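Local coordinates for cell wall surface anchor family protein (Streptococcus agalactiae serogroup V, PDB 3PF2) that serves as the major (backbone) pilin, building the shaft of a group B streptococcal pilus, and binds calcium, at residues H180-K188 with F288-N296; A211-I219 with I228-K239. All blocks are in the same frame, centred on the assembly; numbering follows the deposited sequence.

Interaction 1 (H180-K188 with F288-N296)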
ATOM      1  N   HIS A 180       2.084   1.922   4.582  1.00  9.61           N
ATOM      2  CA  HIS A 180       2.864   3.155   4.719  1.00  9.91           C
ATOM      3  C   HIS A 180       4.098   3.060   3.854  1.00 10.40           C
ATOM      4  O   HIS A 180       4.571   1.954   3.568  1.00  9.88           O
ATOM      5  CB  HIS A 180       3.277   3.352   6.179  1.00 10.84           C
ATOM      6  CG  HIS A 180       3.652   2.072   6.850  1.00  9.41           C
ATOM      7  ND1 HIS A 180       2.740   1.314   7.559  1.00  9.87           N
ATOM      8  CD2 HIS A 180       4.815   1.376   6.861  1.00 11.09           C
ATOM      9  CE1 HIS A 180       3.333   0.224   8.001  1.00  9.31           C
ATOM     10  NE2 HIS A 180       4.587   0.223   7.577  1.00 10.26           N
ATOM     11  N   THR A 181       4.614   4.233   3.489  1.00 10.80           N
ATOM     12  CA  THR A 181       5.845   4.383   2.713  1.00 10.73           C
ATOM     13  C   THR A 181       6.589   5.578   3.297  1.00 10.86           C
ATOM     14  O   THR A 181       5.973   6.406   3.946  1.00 11.26           O
ATOM     15  CB  THR A 181       5.528   4.577   1.195  1.00 11.53           C
ATOM     16  OG1 THR A 181       6.720   4.399   0.421  1.00 10.62           O
ATOM     17  CG2 THR A 181       4.900   5.938   0.877  1.00 10.85           C
ATOM     18  N   GLY A 182       7.905   5.662   3.065  1.00  9.82           N
ATOM     19  CA  GLY A 182       8.737   6.691   3.687  1.00 10.39           C
ATOM     20  C   GLY A 182       9.671   7.400   2.727  1.00 10.20           C
ATOM     21  O   GLY A 182       9.653   7.149   1.526  1.00 10.89           O
ATOM     22  N   GLY A 183      10.507   8.280   3.268  1.00 10.98           N
ATOM     23  CA  GLY A 183      11.447   9.048   2.463  1.00 10.72           C
ATOM     24  C   GLY A 183      12.655   9.472   3.269  1.00 10.83           C
ATOM     25  O   GLY A 183      12.732   9.223   4.479  1.00 10.49           O
ATOM     26  N   LYS A 184      13.604  10.114   2.602  1.00 10.05           N
ATOM     27  CA  LYS A 184      14.788  10.620   3.293  1.00 10.02           C
ATOM     28  C   LYS A 184      15.280  11.897   2.639  1.00 10.44           C
ATOM     29  O   LYS A 184      15.154  12.063   1.429  1.00 10.57           O
ATOM     30  CB  LYS A 184      15.903   9.566   3.307  1.00 10.34           C
ATOM     31  CG  LYS A 184      17.114   9.974   4.151  1.00 10.87           C
ATOM     32  CD  LYS A 184      16.845   9.912   5.682  1.00 11.18           C
ATOM     33  CE  LYS A 184      18.095  10.415   6.424  1.00 12.51           C
ATOM     34  NZ  LYS A 184      17.817  10.633   7.867  1.00 11.69           N
ATOM     35  N   ARG A 185      15.840  12.791   3.450  1.00 10.97           N
ATOM     36  CA  ARG A 185      16.413  14.054   2.975  1.00 10.94           C
ATOM     37  C   ARG A 185      17.915  14.018   3.217  1.00 10.83           C
ATOM     38  O   ARG A 185      18.369  13.433   4.189  1.00 11.08           O
ATOM     39  CB  ARG A 185      15.789  15.231   3.736  1.00 11.00           C
ATOM     40  CG  ARG A 185      14.263  15.317   3.522  1.00 11.77           C
ATOM     41  CD  ARG A 185      13.629  16.512   4.236  1.00 12.80           C
ATOM     42  NE  ARG A 185      13.968  17.769   3.563  1.00 15.66           N
ATOM     43  CZ  ARG A 185      14.443  18.853   4.166  1.00 17.39           C
ATOM     44  NH1 ARG A 185      14.626  18.888   5.482  1.00 16.26           N
ATOM     45  NH2 ARG A 185      14.722  19.935   3.446  1.00 20.12           N
ATOM     46  N   PHE A 186      18.663  14.666   2.332  1.00 11.43           N
ATOM     47  CA  PHE A 186      20.112  14.695   2.398  1.00 11.27           C
ATOM     48  C   PHE A 186      20.639  16.091   2.099  1.00 11.95           C
ATOM     49  O   PHE A 186      20.008  16.869   1.384  1.00 11.42           O
ATOM     50  CB  PHE A 186      20.704  13.780   1.326  1.00 11.76           C
ATOM     51  CG  PHE A 186      20.262  12.356   1.426  1.00 10.70           C
ATOM     52  CD1 PHE A 186      20.894  11.495   2.311  1.00 10.59           C
ATOM     53  CD2 PHE A 186      19.212  11.888   0.645  1.00 10.93           C
ATOM     54  CE1 PHE A 186      20.494  10.153   2.419  1.00 11.65           C
ATOM     55  CE2 PHE A 186      18.787  10.542   0.739  1.00 12.68           C
ATOM     56  CZ  PHE A 186      19.436   9.677   1.629  1.00 11.61           C
ATOM     57  N   VAL A 187      21.836  16.368   2.600  1.00 12.34           N
ATOM     58  CA  VAL A 187      22.576  17.560   2.185  1.00 13.27           C
ATOM     59  C   VAL A 187      24.053  17.205   2.015  1.00 12.97           C
ATOM     60  O   VAL A 187      24.659  16.550   2.887  1.00 12.79           O
ATOM     61  CB  VAL A 187      22.339  18.763   3.144  1.00 13.30           C
ATOM     62  CG1 VAL A 187      22.775  18.441   4.576  1.00 13.76           C
ATOM     63  CG2 VAL A 187      23.037  20.009   2.598  1.00 14.87           C
ATOM     64  N   LYS A 188      24.613  17.595   0.866  1.00 13.53           N
ATOM     65  CA  LYS A 188      25.999  17.287   0.523  1.00 13.19           C
ATOM     66  C   LYS A 188      26.875  18.475   0.898  1.00 13.91           C
ATOM     67  O   LYS A 188      26.588  19.597   0.508  1.00 13.87           O
ATOM     68  CB  LYS A 188      26.133  16.990  -0.972  1.00 12.87           C
ATOM     69  CG  LYS A 188      27.541  16.528  -1.413  1.00 13.70           C
ATOM     70  CD  LYS A 188      27.868  15.133  -0.880  1.00 11.20           C
ATOM     71  CE  LYS A 188      29.227  14.625  -1.367  1.00 13.67           C
ATOM     72  NZ  LYS A 188      30.374  15.419  -0.809  1.00 13.14           N
ATOM     73  N   PHE A 288      21.846   4.903   4.989  1.00 11.32           N
ATOM     74  CA  PHE A 288      20.848   5.749   5.642  1.00 11.22           C
ATOM     75  C   PHE A 288      19.643   4.916   6.003  1.00 11.17           C
ATOM     76  O   PHE A 288      19.502   3.804   5.514  1.00 10.88           O
ATOM     77  CB  PHE A 288      20.432   6.943   4.763  1.00 11.34           C
ATOM     78  CG  PHE A 288      19.697   6.578   3.501  1.00 10.54           C
ATOM     79  CD1 PHE A 288      18.285   6.594   3.455  1.00 11.83           C
ATOM     80  CD2 PHE A 288      20.394   6.278   2.336  1.00 12.44           C
ATOM     81  CE1 PHE A 288      17.586   6.297   2.268  1.00 11.05           C
ATOM     82  CE2 PHE A 288      19.711   5.970   1.139  1.00 12.43           C
ATOM     83  CZ  PHE A 288      18.309   5.992   1.099  1.00 12.68           C
ATOM     84  N   THR A 289      18.781   5.443   6.871  1.00 11.40           N
ATOM     85  CA  THR A 289      17.566   4.711   7.209  1.00 12.09           C
ATOM     86  C   THR A 289      16.322   5.514   6.878  1.00 10.97           C
ATOM     87  O   THR A 289      16.306   6.738   7.010  1.00 11.40           O
ATOM     88  CB  THR A 289      17.511   4.285   8.677  1.00 12.10           C
ATOM     89  OG1 THR A 289      17.698   5.431   9.507  1.00 14.01           O
ATOM     90  CG2 THR A 289      18.592   3.256   8.998  1.00 14.35           C
ATOM     91  N   VAL A 290      15.306   4.795   6.422  1.00 10.75           N
ATOM     92  CA  VAL A 290      13.971   5.321   6.228  1.00 10.41           C
ATOM     93  C   VAL A 290      13.118   4.824   7.389  1.00 10.65           C
ATOM     94  O   VAL A 290      13.083   3.617   7.669  1.00 10.50           O
ATOM     95  CB  VAL A 290      13.373   4.830   4.895  1.00  9.74           C
ATOM     96  CG1 VAL A 290      11.909   5.295   4.770  1.00 10.60           C
ATOM     97  CG2 VAL A 290      14.198   5.376   3.732  1.00 10.73           C
ATOM     98  N   SER A 291      12.478   5.765   8.082  1.00 10.74           N
ATOM     99  CA  SER A 291      11.645   5.477   9.257  1.00 11.52           C
ATOM    100  C   SER A 291      10.350   6.271   9.164  1.00 11.50           C
ATOM    101  O   SER A 291      10.110   6.964   8.184  1.00 10.40           O
ATOM    102  CB  SER A 291      12.382   5.897  10.526  1.00 11.62           C
ATOM    103  OG  SER A 291      12.448   7.322  10.619  1.00 13.58           O
ATOM    104  N   GLN A 292       9.524   6.207  10.204  1.00 10.78           N
ATOM    105  CA  GLN A 292       8.324   7.032  10.220  1.00 11.67           C
ATOM    106  C   GLN A 292       8.642   8.532  10.122  1.00 11.62           C
ATOM    107  O   GLN A 292       7.876   9.298   9.531  1.00 12.07           O
ATOM    108  CB  GLN A 292       7.513   6.760  11.484  1.00 11.52           C
ATOM    109  CG  GLN A 292       6.238   7.594  11.556  1.00 14.47           C
ATOM    110  CD  GLN A 292       5.438   7.323  12.801  1.00 18.16           C
ATOM    111  OE1 GLN A 292       5.982   7.236  13.891  1.00 20.29           O
ATOM    112  NE2 GLN A 292       4.137   7.177  12.638  1.00 24.24           N
ATOM    113  N   THR A 293       9.784   8.933  10.674  1.00 11.88           N
ATOM    114  CA  THR A 293      10.087  10.352  10.856  1.00 12.31           C
ATOM    115  C   THR A 293      11.315  10.846  10.083  1.00 12.05           C
ATOM    116  O   THR A 293      11.878  11.898  10.408  1.00 12.77           O
ATOM    117  CB  THR A 293      10.251  10.709  12.366  1.00 12.37           C
ATOM    118  OG1 THR A 293      11.313   9.915  12.938  1.00 14.04           O
ATOM    119  CG2 THR A 293       8.953  10.448  13.124  1.00 14.16           C
ATOM    120  N   SER A 294      11.718  10.113   9.052  1.00 11.32           N
ATOM    121  CA  SER A 294      12.925  10.481   8.294  1.00 11.44           C
ATOM    122  C   SER A 294      12.647  11.475   7.164  1.00 11.21           C
ATOM    123  O   SER A 294      13.567  11.911   6.473  1.00 10.98           O
ATOM    124  CB  SER A 294      13.643   9.214   7.764  1.00 10.62           C
ATOM    125  OG  SER A 294      12.758   8.385   7.027  1.00 11.26           O
ATOM    126  N   TYR A 295      11.376  11.845   6.975  1.00 11.83           N
ATOM    127  CA  TYR A 295      11.028  12.816   5.938  1.00 12.59           C
ATOM    128  C   TYR A 295      10.180  13.934   6.555  1.00 12.47           C
ATOM    129  O   TYR A 295      10.502  15.105   6.422  1.00 12.83           O
ATOM    130  CB  TYR A 295      10.306  12.173   4.738  1.00 12.71           C
ATOM    131  CG  TYR A 295      10.216  13.143   3.565  1.00 12.56           C
ATOM    132  CD1 TYR A 295      11.262  13.257   2.649  1.00 14.19           C
ATOM    133  CD2 TYR A 295       9.097  13.959   3.392  1.00 14.13           C
ATOM    134  CE1 TYR A 295      11.195  14.150   1.587  1.00 14.76           C
ATOM    135  CE2 TYR A 295       9.011  14.847   2.332  1.00 13.14           C
ATOM    136  CZ  TYR A 295      10.072  14.944   1.437  1.00 15.78           C
ATOM    137  OH  TYR A 295      10.006  15.824   0.382  1.00 14.63           O
ATOM    138  N   ASN A 296       9.098  13.543   7.209  1.00 13.44           N
ATOM    139  CA  ASN A 296       8.255  14.420   8.016  1.00 13.44           C
ATOM    140  C   ASN A 296       8.483  14.163   9.487  1.00 14.02           C
ATOM    141  O   ASN A 296       8.547  13.015   9.914  1.00 13.63           O
ATOM    142  CB  ASN A 296       6.784  14.131   7.694  1.00 13.28           C
ATOM    143  CG  ASN A 296       6.459  14.315   6.220  1.00 13.69           C
ATOM    144  OD1 ASN A 296       5.853  13.437   5.583  1.00 16.66           O
ATOM    145  ND2 ASN A 296       6.855  15.450   5.670  1.00 12.37           N
TER
HETATM  146  O   HOH W   1       9.666   8.748   5.957  1.00 13.30           O
HETATM  147  O   HOH W   2      19.742   7.866   8.103  1.00 12.20           O
HETATM  148  O   HOH W   3      16.773   8.329   9.277  1.00 15.99           O
HETATM  149  O   HOH W   4      15.990  13.056   6.619  1.00 17.56           O
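Ser294 OG is gripped from two directions: it donates to Gly183 O at 2.7 Å, almost in line with the carbonyl bond (173° at the oxygen), and accepts a nearly straight bond from Ser291 N at 2.8 Å. With chi1 at 53°, OG sits between its own backbone N and carbonyl carbon, where a short hydroxyl can serve the type I turn Ser291-Ser294 and the neighbouring strand at once. Two consecutive glycines keep the strand bare where the turn comes down on it: Gly182 leaves room for Val290 CG1 to settle 3.6 Å from its CA, and Gly183 lets the Tyr295 ring lie close to the backbone.

Strand 178-190 belongs to the prealbumin-like domain, and its Lys188 is joined covalently to Asn316 in an isopeptide bond. The contact brings the end of strand 286-290 and the turn after it over this strand. Phe186 drives its CZ edge into the face of Phe288 in a T-shaped pair, centroids 4.9 Å apart and planes at 87°. Lys184 runs past Phe288 in the opposite sense, its CG 3.6 Å from Phe288 CD1. The long aliphatic stem thus adds to the apolar layer, while NZ forms a salt bridge with Asp312 and reaches Thr289 O through a water. Arg185 CG packs 3.7 Å from Tyr295 CD1; both side chains find Glu249, through Arg185 NE and Tyr295 OH, and Arg185 NH1 is hydrogen-bonded to Ala309 O.

Interaction 2 (A211-I219 with I228-K239)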
ATOM      1  N   ALA A 211      20.360  -2.630  -6.782  1.00 21.63           N
ATOM      2  CA  ALA A 211      19.848  -1.320  -7.160  1.00 21.55           C
ATOM      3  C   ALA A 211      18.344  -1.254  -7.018  1.00 21.29           C
ATOM      4  O   ALA A 211      17.625  -2.207  -7.357  1.00 21.45           O
ATOM      5  CB  ALA A 211      20.250  -0.971  -8.579  1.00 21.91           C
ATOM      6  N   VAL A 212      17.878  -0.129  -6.489  1.00 20.30           N
ATOM      7  CA  VAL A 212      16.468   0.210  -6.538  1.00 20.32           C
ATOM      8  C   VAL A 212      16.180   0.781  -7.930  1.00 20.73           C
ATOM      9  O   VAL A 212      16.896   1.669  -8.415  1.00 20.37           O
ATOM     10  CB  VAL A 212      16.106   1.231  -5.446  1.00 19.91           C
ATOM     11  CG1 VAL A 212      14.599   1.415  -5.346  1.00 20.60           C
ATOM     12  CG2 VAL A 212      16.699   0.790  -4.084  1.00 20.43           C
ATOM     13  N   LYS A 213      15.143   0.258  -8.574  1.00 21.51           N
ATOM     14  CA  LYS A 213      14.830   0.653  -9.946  1.00 22.31           C
ATOM     15  C   LYS A 213      13.656   1.609  -9.999  1.00 22.31           C
ATOM     16  O   LYS A 213      12.740   1.536  -9.159  1.00 22.49           O
ATOM     17  CB  LYS A 213      14.538  -0.580 -10.813  1.00 22.66           C
ATOM     18  CG  LYS A 213      15.775  -1.411 -11.142  1.00 23.15           C
ATOM     19  CD  LYS A 213      15.424  -2.650 -11.982  1.00 26.86           C
ATOM     20  CE  LYS A 213      14.558  -3.639 -11.222  1.00 29.17           C
ATOM     21  NZ  LYS A 213      13.945  -4.622 -12.158  1.00 30.19           N
ATOM     22  N   TRP A 214      13.694   2.501 -10.989  1.00 22.58           N
ATOM     23  CA  TRP A 214      12.574   3.379 -11.281  1.00 23.00           C
ATOM     24  C   TRP A 214      11.394   2.584 -11.796  1.00 23.61           C
ATOM     25  O   TRP A 214      11.547   1.613 -12.554  1.00 24.07           O
ATOM     26  CB  TRP A 214      12.925   4.412 -12.351  1.00 22.97           C
ATOM     27  CG  TRP A 214      13.820   5.531 -11.919  1.00 21.65           C
ATOM     28  CD1 TRP A 214      15.060   5.799 -12.402  1.00 22.41           C
ATOM     29  CD2 TRP A 214      13.541   6.548 -10.937  1.00 20.81           C
ATOM     30  NE1 TRP A 214      15.580   6.910 -11.786  1.00 21.00           N
ATOM     31  CE2 TRP A 214      14.672   7.387 -10.879  1.00 20.31           C
ATOM     32  CE3 TRP A 214      12.453   6.819 -10.094  1.00 21.31           C
ATOM     33  CZ2 TRP A 214      14.751   8.490 -10.014  1.00 19.55           C
ATOM     34  CZ3 TRP A 214      12.530   7.923  -9.226  1.00 21.79           C
ATOM     35  CH2 TRP A 214      13.675   8.741  -9.200  1.00 20.06           C
ATOM     36  N   THR A 215      10.220   3.008 -11.361  1.00 23.77           N
ATOM     37  CA  THR A 215       8.975   2.655 -12.028  1.00 23.87           C
ATOM     38  C   THR A 215       8.258   3.959 -12.386  1.00 23.65           C
ATOM     39  O   THR A 215       8.614   5.036 -11.889  1.00 23.41           O
ATOM     40  CB  THR A 215       8.063   1.825 -11.111  1.00 23.80           C
ATOM     41  OG1 THR A 215       7.772   2.581  -9.931  1.00 23.63           O
ATOM     42  CG2 THR A 215       8.713   0.494 -10.736  1.00 24.03           C
ATOM     43  N   ASP A 216       7.240   3.864 -13.241  1.00 23.62           N
ATOM     44  CA  ASP A 216       6.397   5.021 -13.543  1.00 23.82           C
ATOM     45  C   ASP A 216       5.866   5.696 -12.269  1.00 23.35           C
ATOM     46  O   ASP A 216       5.870   6.926 -12.158  1.00 23.09           O
ATOM     47  CB  ASP A 216       5.232   4.603 -14.455  1.00 24.13           C
ATOM     48  CG  ASP A 216       5.676   4.286 -15.874  1.00 26.32           C
ATOM     49  OD1 ASP A 216       6.809   4.636 -16.268  1.00 29.47           O
ATOM     50  OD2 ASP A 216       4.877   3.687 -16.619  1.00 29.76           O
ATOM     51  N   ALA A 217       5.434   4.890 -11.302  1.00 23.17           N
ATOM     52  CA  ALA A 217       4.884   5.424 -10.042  1.00 22.98           C
ATOM     53  C   ALA A 217       5.934   6.147  -9.174  1.00 22.93           C
ATOM     54  O   ALA A 217       5.648   7.189  -8.575  1.00 22.31           O
ATOM     55  CB  ALA A 217       4.219   4.322  -9.253  1.00 23.58           C
ATOM     56  N   LEU A 218       7.140   5.584  -9.100  1.00 23.12           N
ATOM     57  CA  LEU A 218       8.227   6.221  -8.344  1.00 23.36           C
ATOM     58  C   LEU A 218       8.674   7.521  -9.001  1.00 23.10           C
ATOM     59  O   LEU A 218       8.985   8.504  -8.314  1.00 22.75           O
ATOM     60  CB  LEU A 218       9.410   5.272  -8.177  1.00 23.36           C
ATOM     61  CG  LEU A 218       9.488   4.522  -6.848  1.00 24.28           C
ATOM     62  CD1 LEU A 218      10.674   3.580  -6.883  1.00 25.30           C
ATOM     63  CD2 LEU A 218       9.574   5.491  -5.644  1.00 23.29           C
ATOM     64  N   ILE A 219       8.688   7.528 -10.333  1.00 23.03           N
ATOM     65  CA  ILE A 219       9.021   8.732 -11.094  1.00 22.73           C
ATOM     66  C   ILE A 219       8.027   9.854 -10.755  1.00 22.29           C
ATOM     67  O   ILE A 219       8.415  11.004 -10.514  1.00 22.42           O
ATOM     68  CB  ILE A 219       9.077   8.439 -12.613  1.00 22.72           C
ATOM     69  CG1 ILE A 219      10.345   7.639 -12.952  1.00 22.53           C
ATOM     70  CG2 ILE A 219       9.025   9.736 -13.421  1.00 23.46           C
ATOM     71  CD1 ILE A 219      10.332   6.963 -14.315  1.00 23.54           C
ATOM     72  N   ILE A 228      17.783  14.444  -9.436  1.00 17.36           N
ATOM     73  CA  ILE A 228      17.914  13.208 -10.207  1.00 18.76           C
ATOM     74  C   ILE A 228      19.107  13.311 -11.154  1.00 19.37           C
ATOM     75  O   ILE A 228      19.200  14.261 -11.937  1.00 19.09           O
ATOM     76  CB  ILE A 228      16.611  12.903 -11.003  1.00 18.87           C
ATOM     77  CG1 ILE A 228      15.411  12.801 -10.049  1.00 19.92           C
ATOM     78  CG2 ILE A 228      16.760  11.618 -11.823  1.00 19.91           C
ATOM     79  CD1 ILE A 228      14.069  12.729 -10.734  1.00 21.82           C
ATOM     80  N   ALA A 229      20.020  12.348 -11.059  1.00 20.16           N
ATOM     81  CA  ALA A 229      21.162  12.266 -11.966  1.00 21.27           C
ATOM     82  C   ALA A 229      20.709  11.701 -13.308  1.00 22.69           C
ATOM     83  O   ALA A 229      20.279  10.545 -13.400  1.00 22.52           O
ATOM     84  CB  ALA A 229      22.271  11.408 -11.359  1.00 21.33           C
ATOM     85  N   GLY A 230      20.784  12.536 -14.339  1.00 24.09           N
ATOM     86  CA  GLY A 230      20.415  12.132 -15.691  1.00 25.98           C
ATOM     87  C   GLY A 230      18.918  12.002 -15.852  1.00 27.00           C
ATOM     88  O   GLY A 230      18.143  12.700 -15.199  1.00 27.43           O
ATOM     89  N   GLU A 231      18.503  11.084 -16.716  1.00 28.28           N
ATOM     90  CA  GLU A 231      17.100  10.943 -17.028  1.00 29.34           C
ATOM     91  C   GLU A 231      16.547   9.698 -16.354  1.00 29.97           C
ATOM     92  O   GLU A 231      17.144   8.619 -16.435  1.00 30.64           O
ATOM     93  CB  GLU A 231      16.885  10.912 -18.552  1.00 29.61           C
ATOM     94  CG  GLU A 231      17.437  12.147 -19.299  1.00 29.61           C
ATOM     95  CD  GLU A 231      16.746  13.445 -18.905  1.00 30.50           C
ATOM     96  OE1 GLU A 231      15.503  13.531 -19.002  1.00 32.59           O
ATOM     97  OE2 GLU A 231      17.449  14.391 -18.504  1.00 31.20           O
ATOM     98  N   ALA A 232      15.421   9.865 -15.671  1.00 30.26           N
ATOM     99  CA  ALA A 232      14.759   8.772 -14.968  1.00 30.88           C
ATOM    100  C   ALA A 232      13.749   8.079 -15.876  1.00 31.31           C
ATOM    101  O   ALA A 232      12.777   8.704 -16.325  1.00 31.19           O
ATOM    102  CB  ALA A 232      14.070   9.296 -13.726  1.00 30.61           C
ATOM    103  N   VAL A 233      13.987   6.792 -16.144  1.00 31.58           N
ATOM    104  CA  VAL A 233      13.049   5.956 -16.905  1.00 31.92           C
ATOM    105  C   VAL A 233      12.906   4.572 -16.280  1.00 31.84           C
ATOM    106  O   VAL A 233      13.900   3.967 -15.864  1.00 32.09           O
ATOM    107  CB  VAL A 233      13.465   5.751 -18.393  1.00 32.30           C
ATOM    108  CG1 VAL A 233      12.226   5.846 -19.301  1.00 32.63           C
ATOM    109  CG2 VAL A 233      14.554   6.741 -18.839  1.00 32.62           C
ATOM    110  N   THR A 234      11.666   4.078 -16.248  1.00 31.55           N
ATOM    111  CA  THR A 234      11.311   2.756 -15.711  1.00 31.14           C
ATOM    112  C   THR A 234      12.255   1.631 -16.147  1.00 30.43           C
ATOM    113  O   THR A 234      12.615   1.523 -17.327  1.00 30.20           O
ATOM    114  CB  THR A 234       9.843   2.403 -16.054  1.00 31.22           C
ATOM    115  OG1 THR A 234       8.982   3.372 -15.450  1.00 32.45           O
ATOM    116  CG2 THR A 234       9.452   1.016 -15.538  1.00 31.66           C
ATOM    117  N   GLY A 235      12.666   0.820 -15.170  1.00 29.58           N
ATOM    118  CA  GLY A 235      13.491  -0.366 -15.409  1.00 28.47           C
ATOM    119  C   GLY A 235      14.974  -0.128 -15.214  1.00 27.54           C
ATOM    120  O   GLY A 235      15.759  -1.077 -15.175  1.00 27.48           O
ATOM    121  N   GLN A 236      15.355   1.142 -15.095  1.00 26.00           N
ATOM    122  CA  GLN A 236      16.754   1.525 -14.921  1.00 25.05           C
ATOM    123  C   GLN A 236      17.059   1.856 -13.455  1.00 23.53           C
ATOM    124  O   GLN A 236      16.148   2.207 -12.708  1.00 22.81           O
ATOM    125  CB  GLN A 236      17.098   2.718 -15.832  1.00 25.03           C
ATOM    126  CG  GLN A 236      17.006   2.420 -17.345  1.00 27.05           C
ATOM    127  CD  GLN A 236      17.834   1.216 -17.767  1.00 28.99           C
ATOM    128  OE1 GLN A 236      17.295   0.227 -18.261  1.00 31.39           O
ATOM    129  NE2 GLN A 236      19.144   1.292 -17.572  1.00 28.59           N
ATOM    130  N   PRO A 237      18.339   1.739 -13.042  1.00 22.36           N
ATOM    131  CA  PRO A 237      18.659   2.013 -11.630  1.00 21.62           C
ATOM    132  C   PRO A 237      18.386   3.469 -11.250  1.00 20.66           C
ATOM    133  O   PRO A 237      18.537   4.375 -12.089  1.00 20.74           O
ATOM    134  CB  PRO A 237      20.160   1.703 -11.537  1.00 21.74           C
ATOM    135  CG  PRO A 237      20.472   0.870 -12.758  1.00 22.17           C
ATOM    136  CD  PRO A 237      19.541   1.357 -13.810  1.00 22.14           C
ATOM    137  N   ILE A 238      17.979   3.690 -10.002  1.00 19.22           N
ATOM    138  CA  ILE A 238      17.767   5.052  -9.491  1.00 17.87           C
ATOM    139  C   ILE A 238      19.117   5.689  -9.176  1.00 17.17           C
ATOM    140  O   ILE A 238      19.933   5.122  -8.451  1.00 16.85           O
ATOM    141  CB  ILE A 238      16.834   5.068  -8.254  1.00 18.09           C
ATOM    142  CG1 ILE A 238      15.395   4.757  -8.680  1.00 16.99           C
ATOM    143  CG2 ILE A 238      16.893   6.438  -7.524  1.00 17.08           C
ATOM    144  CD1 ILE A 238      14.425   4.505  -7.568  1.00 15.14           C
ATOM    145  N   LYS A 239      19.346   6.869  -9.743  1.00 17.07           N
ATOM    146  CA  LYS A 239      20.575   7.620  -9.504  1.00 17.31           C
ATOM    147  C   LYS A 239      20.168   9.037  -9.138  1.00 16.45           C
ATOM    148  O   LYS A 239      19.370   9.647  -9.836  1.00 17.25           O
ATOM    149  CB  LYS A 239      21.487   7.607 -10.742  1.00 17.91           C
ATOM    150  CG  LYS A 239      21.796   6.205 -11.248  1.00 20.30           C
ATOM    151  CD  LYS A 239      22.684   6.213 -12.482  1.00 24.92           C
ATOM    152  CE  LYS A 239      23.302   4.839 -12.730  1.00 27.89           C
ATOM    153  NZ  LYS A 239      22.287   3.792 -13.056  1.00 32.76           N
TER
HETATM  154  O   HOH W   5      18.098   8.277 -12.139  1.00 26.80           O
HETATM  155  O   HOH W   6       9.288   5.666 -17.624  1.00 40.91           O
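Trp214 slides its indole between Ala232 and Ile238, with a CH-pi contact on each face. Ile238 CG1 lies 3.5 Å from the centroid of the five-membered ring, almost on its normal, and Ala232 CB lies 3.6 Å from the same centroid on the opposite face, shifted toward the rim. The alanine methyl lets the backbone of 228-239 come close on one face, while Ile238 lays its CG1 methylene over the other. This is a loop-and-helix excursion of the prealbumin-like domain: the approach to helix 216-221 packs on the return leading to strand 239-241. With chi1 at -74°, Trp214 CG lies opposite its own carbonyl carbon and the ring enters the curl of 228-239; NE1, at the ring edge, donates to a water that Lys239 N also uses.

The backbones are stitched together by Ile238 N to Val212 O, Trp214 N to Gln236 O at 3.0 Å, and Gly235 N to Trp214 O. The last bond uses the type II turn Val233-Gln236, whose Gly235 takes a positive phi that glycine accommodates easily. Thr215 is the N-cap of the helix, its OG1 accepting from Leu218 N at 3.2 Å. Ile219 and Leu218 turn apolar side chains to the return: Ile219 CG1 nears Ala232 CB, and Leu218 CD1 meets Ile238 CD1 at 3.9 Å. At the exposed border Thr234 OG1 donates to Asp216 OD1 at 2.6 Å, coming from well above the carboxylate plane.

Overall arrangement
Interaction 2 is nested inside the long chain loop that interaction 1 closes, and all four segments belong to the prealbumin-like domain. Their centres are 18 Å apart and their nearest atoms about 7 Å, so they do not touch. Leu204 of strand 201-206 joins them indirectly: Phe288 of interaction 1 packs on it, as do Val212 and Ile238 of interaction 2. Strands 286-290 and 239-241 form the two outer edges of the same four-stranded sheet. Interaction 1 is buried and shares its long strand with the Lys188-Asn316 isopeptide bond, whereas interaction 2 is partly exposed. Both lie away from the calcium sites.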